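Local atomic coordinates of TRAP-T family transporter, DctP (Periplasmic binding) subunit (Sulfitobacter sp. NAS-14.1, PDB entry 4PF8), a protein that binds beta-D-galacturonate and probably delivers it, as the periplasmic solute-binding subunit, to a TRAP transporter. Residues L89-V102 with A125-A137. Sequence-based numbering, arbitrary orientation. Where two conformers were deposited one is given.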
loop_
_atom_site.group_PDB
_atom_site.type_symbol
_atom_site.label_atom_id
_atom_site.label_comp_id
_atom_site.label_asym_id
_atom_site.label_seq_id
_atom_site.Cartn_x
_atom_site.Cartn_y
_atom_site.Cartn_z
ATOM N N LEU A 89 2.340 -3.343 1.451
ATOM C CA LEU A 89 3.098 -4.508 1.040
ATOM C C LEU A 89 3.864 -4.280 -0.279
ATOM O O LEU A 89 4.727 -5.079 -0.644
ATOM C CB LEU A 89 2.181 -5.710 0.958
ATOM C CG LEU A 89 2.004 -6.439 2.278
ATOM C CD1 LEU A 89 1.425 -5.566 3.349
ATOM C CD2 LEU A 89 1.135 -7.696 2.091
ATOM N N GLY A 90 3.595 -3.180 -0.974
ATOM C CA GLY A 90 4.260 -2.909 -2.233
ATOM C C GLY A 90 5.778 -2.873 -2.087
ATOM O O GLY A 90 6.506 -3.640 -2.703
ATOM N N PRO A 91 6.289 -1.968 -1.244
ATOM C CA PRO A 91 7.741 -1.869 -1.052
ATOM C C PRO A 91 8.325 -2.999 -0.200
ATOM O O PRO A 91 9.545 -3.153 -0.106
ATOM C CB PRO A 91 7.915 -0.522 -0.335
ATOM C CG PRO A 91 6.611 0.224 -0.543
ATOM C CD PRO A 91 5.558 -0.842 -0.638
HETATM N N MSE A 92 7.456 -3.767 0.428
HETATM C CA MSE A 92 7.869 -4.881 1.274
HETATM C C MSE A 92 8.427 -6.045 0.449
HETATM O O MSE A 92 9.095 -6.917 0.984
HETATM C CB MSE A 92 6.678 -5.346 2.097
HETATM C CG MSE A 92 6.968 -6.451 3.055
HETATM SE SE MSE A 92 7.896 -5.762 4.566
HETATM C CE MSE A 92 6.472 -4.830 5.504
ATOM N N GLY A 93 8.172 -6.061 -0.853
ATOM C CA GLY A 93 8.700 -7.119 -1.704
ATOM C C GLY A 93 10.219 -7.314 -1.673
ATOM O O GLY A 93 10.719 -8.410 -1.914
ATOM N N GLN A 94 10.983 -6.269 -1.377
ATOM C CA GLN A 94 12.438 -6.432 -1.302
ATOM C C GLN A 94 12.903 -7.187 -0.042
ATOM O O GLN A 94 13.739 -8.087 -0.120
ATOM C CB GLN A 94 13.136 -5.072 -1.408
ATOM C CG GLN A 94 14.643 -5.172 -1.565
ATOM C CD GLN A 94 15.259 -3.915 -2.159
ATOM O OE1 GLN A 94 14.567 -3.092 -2.764
ATOM N NE2 GLN A 94 16.574 -3.768 -1.999
ATOM N N ALA A 95 12.352 -6.828 1.111
ATOM C CA ALA A 95 12.718 -7.449 2.370
ATOM C C ALA A 95 12.099 -8.823 2.511
ATOM O O ALA A 95 12.689 -9.715 3.119
ATOM C CB ALA A 95 12.255 -6.576 3.523
ATOM N N VAL A 96 10.885 -8.968 1.984
ATOM C CA VAL A 96 10.096 -10.180 2.164
ATOM C C VAL A 96 9.562 -10.656 0.812
ATOM O O VAL A 96 8.469 -10.287 0.393
ATOM C CB VAL A 96 8.927 -9.936 3.135
ATOM C CG1 VAL A 96 8.271 -11.275 3.478
ATOM C CG2 VAL A 96 9.440 -9.207 4.376
ATOM N N PRO A 97 10.349 -11.472 0.113
ATOM C CA PRO A 97 9.998 -11.816 -1.271
ATOM C C PRO A 97 8.586 -12.390 -1.469
ATOM O O PRO A 97 7.972 -12.116 -2.504
ATOM C CB PRO A 97 11.080 -12.828 -1.651
ATOM C CG PRO A 97 12.280 -12.382 -0.831
ATOM C CD PRO A 97 11.711 -11.912 0.467
ATOM N N ALA A 98 8.062 -13.139 -0.498
ATOM C CA ALA A 98 6.720 -13.708 -0.645
ATOM C C ALA A 98 5.657 -12.638 -0.896
ATOM O O ALA A 98 4.661 -12.877 -1.597
ATOM C CB ALA A 98 6.352 -14.533 0.579
ATOM N N THR A 99 5.870 -11.442 -0.365
ATOM C CA THR A 99 4.852 -10.415 -0.470
ATOM C C THR A 99 4.756 -9.830 -1.878
ATOM O O THR A 99 3.842 -9.087 -2.137
ATOM C CB THR A 99 5.034 -9.259 0.537
ATOM O OG1 THR A 99 6.250 -8.551 0.260
ATOM C CG2 THR A 99 5.037 -9.796 1.951
ATOM N N ASN A 100 5.679 -10.163 -2.777
ATOM C CA ASN A 100 5.545 -9.653 -4.145
ATOM C C ASN A 100 4.239 -10.058 -4.793
ATOM O O ASN A 100 3.741 -9.364 -5.656
ATOM C CB ASN A 100 6.714 -10.089 -5.032
ATOM C CG ASN A 100 7.960 -9.308 -4.756
ATOM O OD1 ASN A 100 7.980 -8.092 -4.910
ATOM N ND2 ASN A 100 9.007 -9.993 -4.320
ATOM N N VAL A 101 3.676 -11.185 -4.368
ATOM C CA VAL A 101 2.466 -11.705 -5.001
ATOM C C VAL A 101 1.279 -10.736 -4.969
ATOM O O VAL A 101 0.443 -10.766 -5.859
ATOM C CB VAL A 101 2.042 -13.061 -4.391
ATOM C CG1 VAL A 101 3.157 -14.084 -4.552
ATOM C CG2 VAL A 101 1.645 -12.902 -2.921
ATOM N N VAL A 102 1.182 -9.887 -3.952
ATOM C CA VAL A 102 0.062 -8.942 -3.865
ATOM C C VAL A 102 0.286 -7.695 -4.707
ATOM O O VAL A 102 -0.634 -6.901 -4.903
ATOM C CB VAL A 102 -0.265 -8.506 -2.412
ATOM C CG1 VAL A 102 -0.527 -9.716 -1.566
ATOM C CG2 VAL A 102 0.861 -7.624 -1.835
ATOM N N ALA A 125 -0.208 -17.127 5.267
ATOM C CA ALA A 125 1.067 -17.517 4.675
ATOM C C ALA A 125 1.990 -16.305 4.565
ATOM O O ALA A 125 3.189 -16.389 4.808
ATOM C CB ALA A 125 0.846 -18.157 3.306
ATOM N N LEU A 126 1.424 -15.169 4.194
ATOM C CA LEU A 126 2.208 -13.954 4.113
ATOM C C LEU A 126 2.628 -13.529 5.517
ATOM O O LEU A 126 3.761 -13.085 5.724
ATOM C CB LEU A 126 1.425 -12.845 3.397
ATOM C CG LEU A 126 1.192 -13.061 1.896
ATOM C CD1 LEU A 126 0.543 -11.820 1.274
ATOM C CD2 LEU A 126 2.473 -13.378 1.170
ATOM N N GLY A 127 1.738 -13.696 6.492
ATOM C CA GLY A 127 2.110 -13.393 7.872
ATOM C C GLY A 127 3.310 -14.213 8.331
ATOM O O GLY A 127 4.192 -13.694 9.019
ATOM N N LYS A 128 3.355 -15.496 7.970
ATOM C CA LYS A 128 4.490 -16.355 8.334
ATOM C C LYS A 128 5.767 -15.872 7.649
ATOM O O LYS A 128 6.828 -15.831 8.254
ATOM C CB LYS A 128 4.180 -17.820 7.978
ATOM C CG LYS A 128 5.297 -18.814 8.265
ATOM C CD LYS A 128 4.819 -20.263 8.053
ATOM C CE LYS A 128 5.948 -21.296 8.222
ATOM N NZ LYS A 128 7.303 -20.748 7.894
ATOM N N ALA A 129 5.665 -15.491 6.376
ATOM C CA ALA A 129 6.828 -14.971 5.656
ATOM C C ALA A 129 7.364 -13.697 6.315
ATOM O O ALA A 129 8.575 -13.507 6.420
ATOM C CB ALA A 129 6.473 -14.701 4.200
ATOM N N LEU A 130 6.465 -12.819 6.735
ATOM C CA LEU A 130 6.876 -11.602 7.423
ATOM C C LEU A 130 7.575 -11.926 8.739
ATOM O O LEU A 130 8.570 -11.304 9.089
ATOM C CB LEU A 130 5.683 -10.698 7.664
ATOM C CG LEU A 130 5.113 -10.022 6.414
ATOM C CD1 LEU A 130 3.665 -9.591 6.644
ATOM C CD2 LEU A 130 5.977 -8.837 6.020
ATOM N N GLU A 131 7.062 -12.907 9.473
ATOM C CA GLU A 131 7.639 -13.256 10.763
ATOM C C GLU A 131 9.066 -13.761 10.592
ATOM O O GLU A 131 9.933 -13.505 11.431
ATOM C CB GLU A 131 6.783 -14.320 11.461
ATOM C CG GLU A 131 7.228 -14.625 12.881
ATOM C CD GLU A 131 6.412 -15.739 13.541
ATOM O OE1 GLU A 131 5.583 -16.370 12.851
ATOM O OE2 GLU A 131 6.596 -15.984 14.746
ATOM N N GLU A 132 9.316 -14.487 9.504
ATOM C CA GLU A 132 10.654 -14.989 9.182
ATOM C C GLU A 132 11.664 -13.882 8.945
ATOM O O GLU A 132 12.884 -14.088 9.050
ATOM C CB GLU A 132 10.591 -15.885 7.954
ATOM C CG GLU A 132 9.935 -17.200 8.264
ATOM C CD GLU A 132 9.822 -18.092 7.054
ATOM O OE1 GLU A 132 10.067 -17.596 5.925
ATOM O OE2 GLU A 132 9.474 -19.281 7.242
ATOM N N LYS A 133 11.157 -12.708 8.597
ATOM C CA LYS A 133 12.007 -11.562 8.339
ATOM C C LYS A 133 11.954 -10.532 9.475
ATOM O O LYS A 133 12.363 -9.386 9.302
ATOM C CB LYS A 133 11.591 -10.914 7.020
ATOM C CG LYS A 133 11.824 -11.795 5.797
ATOM C CD LYS A 133 13.267 -12.195 5.669
ATOM C CE LYS A 133 13.586 -12.851 4.329
ATOM N NZ LYS A 133 12.833 -14.097 4.115
ATOM N N GLY A 134 11.427 -10.927 10.630
ATOM C CA GLY A 134 11.427 -10.033 11.784
ATOM C C GLY A 134 10.240 -9.103 11.954
ATOM O O GLY A 134 10.336 -8.085 12.648
ATOM N N ILE A 135 9.111 -9.431 11.337
ATOM C CA ILE A 135 7.967 -8.535 11.312
ATOM C C ILE A 135 6.726 -9.310 11.750
ATOM O O ILE A 135 6.439 -10.379 11.206
ATOM C CB ILE A 135 7.735 -8.007 9.882
ATOM C CG1 ILE A 135 8.952 -7.217 9.421
ATOM C CG2 ILE A 135 6.485 -7.146 9.824
ATOM C CD1 ILE A 135 8.905 -6.874 7.924
ATOM N N VAL A 136 6.013 -8.783 12.744
ATOM C CA VAL A 136 4.812 -9.439 13.265
ATOM C C VAL A 136 3.582 -8.696 12.743
ATOM O O VAL A 136 3.334 -7.553 13.088
ATOM C CB VAL A 136 4.823 -9.477 14.804
ATOM C CG1 VAL A 136 3.520 -10.056 15.341
ATOM C CG2 VAL A 136 6.007 -10.301 15.309
ATOM N N ALA A 137 2.805 -9.370 11.899
ATOM C CA ALA A 137 1.604 -8.782 11.305
ATOM C C ALA A 137 0.441 -8.782 12.299
ATOM O O ALA A 137 0.141 -9.813 12.926
ATOM C CB ALA A 137 1.212 -9.566 10.050
#
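Leu89 opens a largely apolar seam by laying CD2 near CD1 of Leu126, a first instance of how two segments can be held together with no hydrogen bond between them. Selenomethionine Met92 follows, its CG anti to the backbone N (chi1 -178°) and its chain then folded twice, which brings SE tip to tip with Ile135 CD1 at 3.7 Å while Leu130 CD2 lies across it. The Ala95 carbonyl oxygen rests on the aliphatic part of Lys133, 3.5 Å from CE. Val96 fills the middle with both branches: CG1 faces the Ala129 carbonyl, and CG2 packs 3.8 Å from Lys133 CG. With alanine in its place both methyl contacts would be lost, and a gap is likely to open between Ala129, Leu130 and Lys133. Thr99 N and OG1 (2.8 Å) both hold the Val96 carbonyl oxygen where the 3-10 segment 97-102 starts. The methyls of Ala98 and Ala129 meet directly, CB to CB at 3.6 Å. Leu126 forks over this segment, CD2 on Ala98 O (3.6 Å) and near Val101, CD1 against Val102 CG1 (3.7 Å). Cohesion therefore rests on apolar burial, with carbonyl oxygens lying on aliphatic groups, about 9 Å from the bound galacturonate at Leu89.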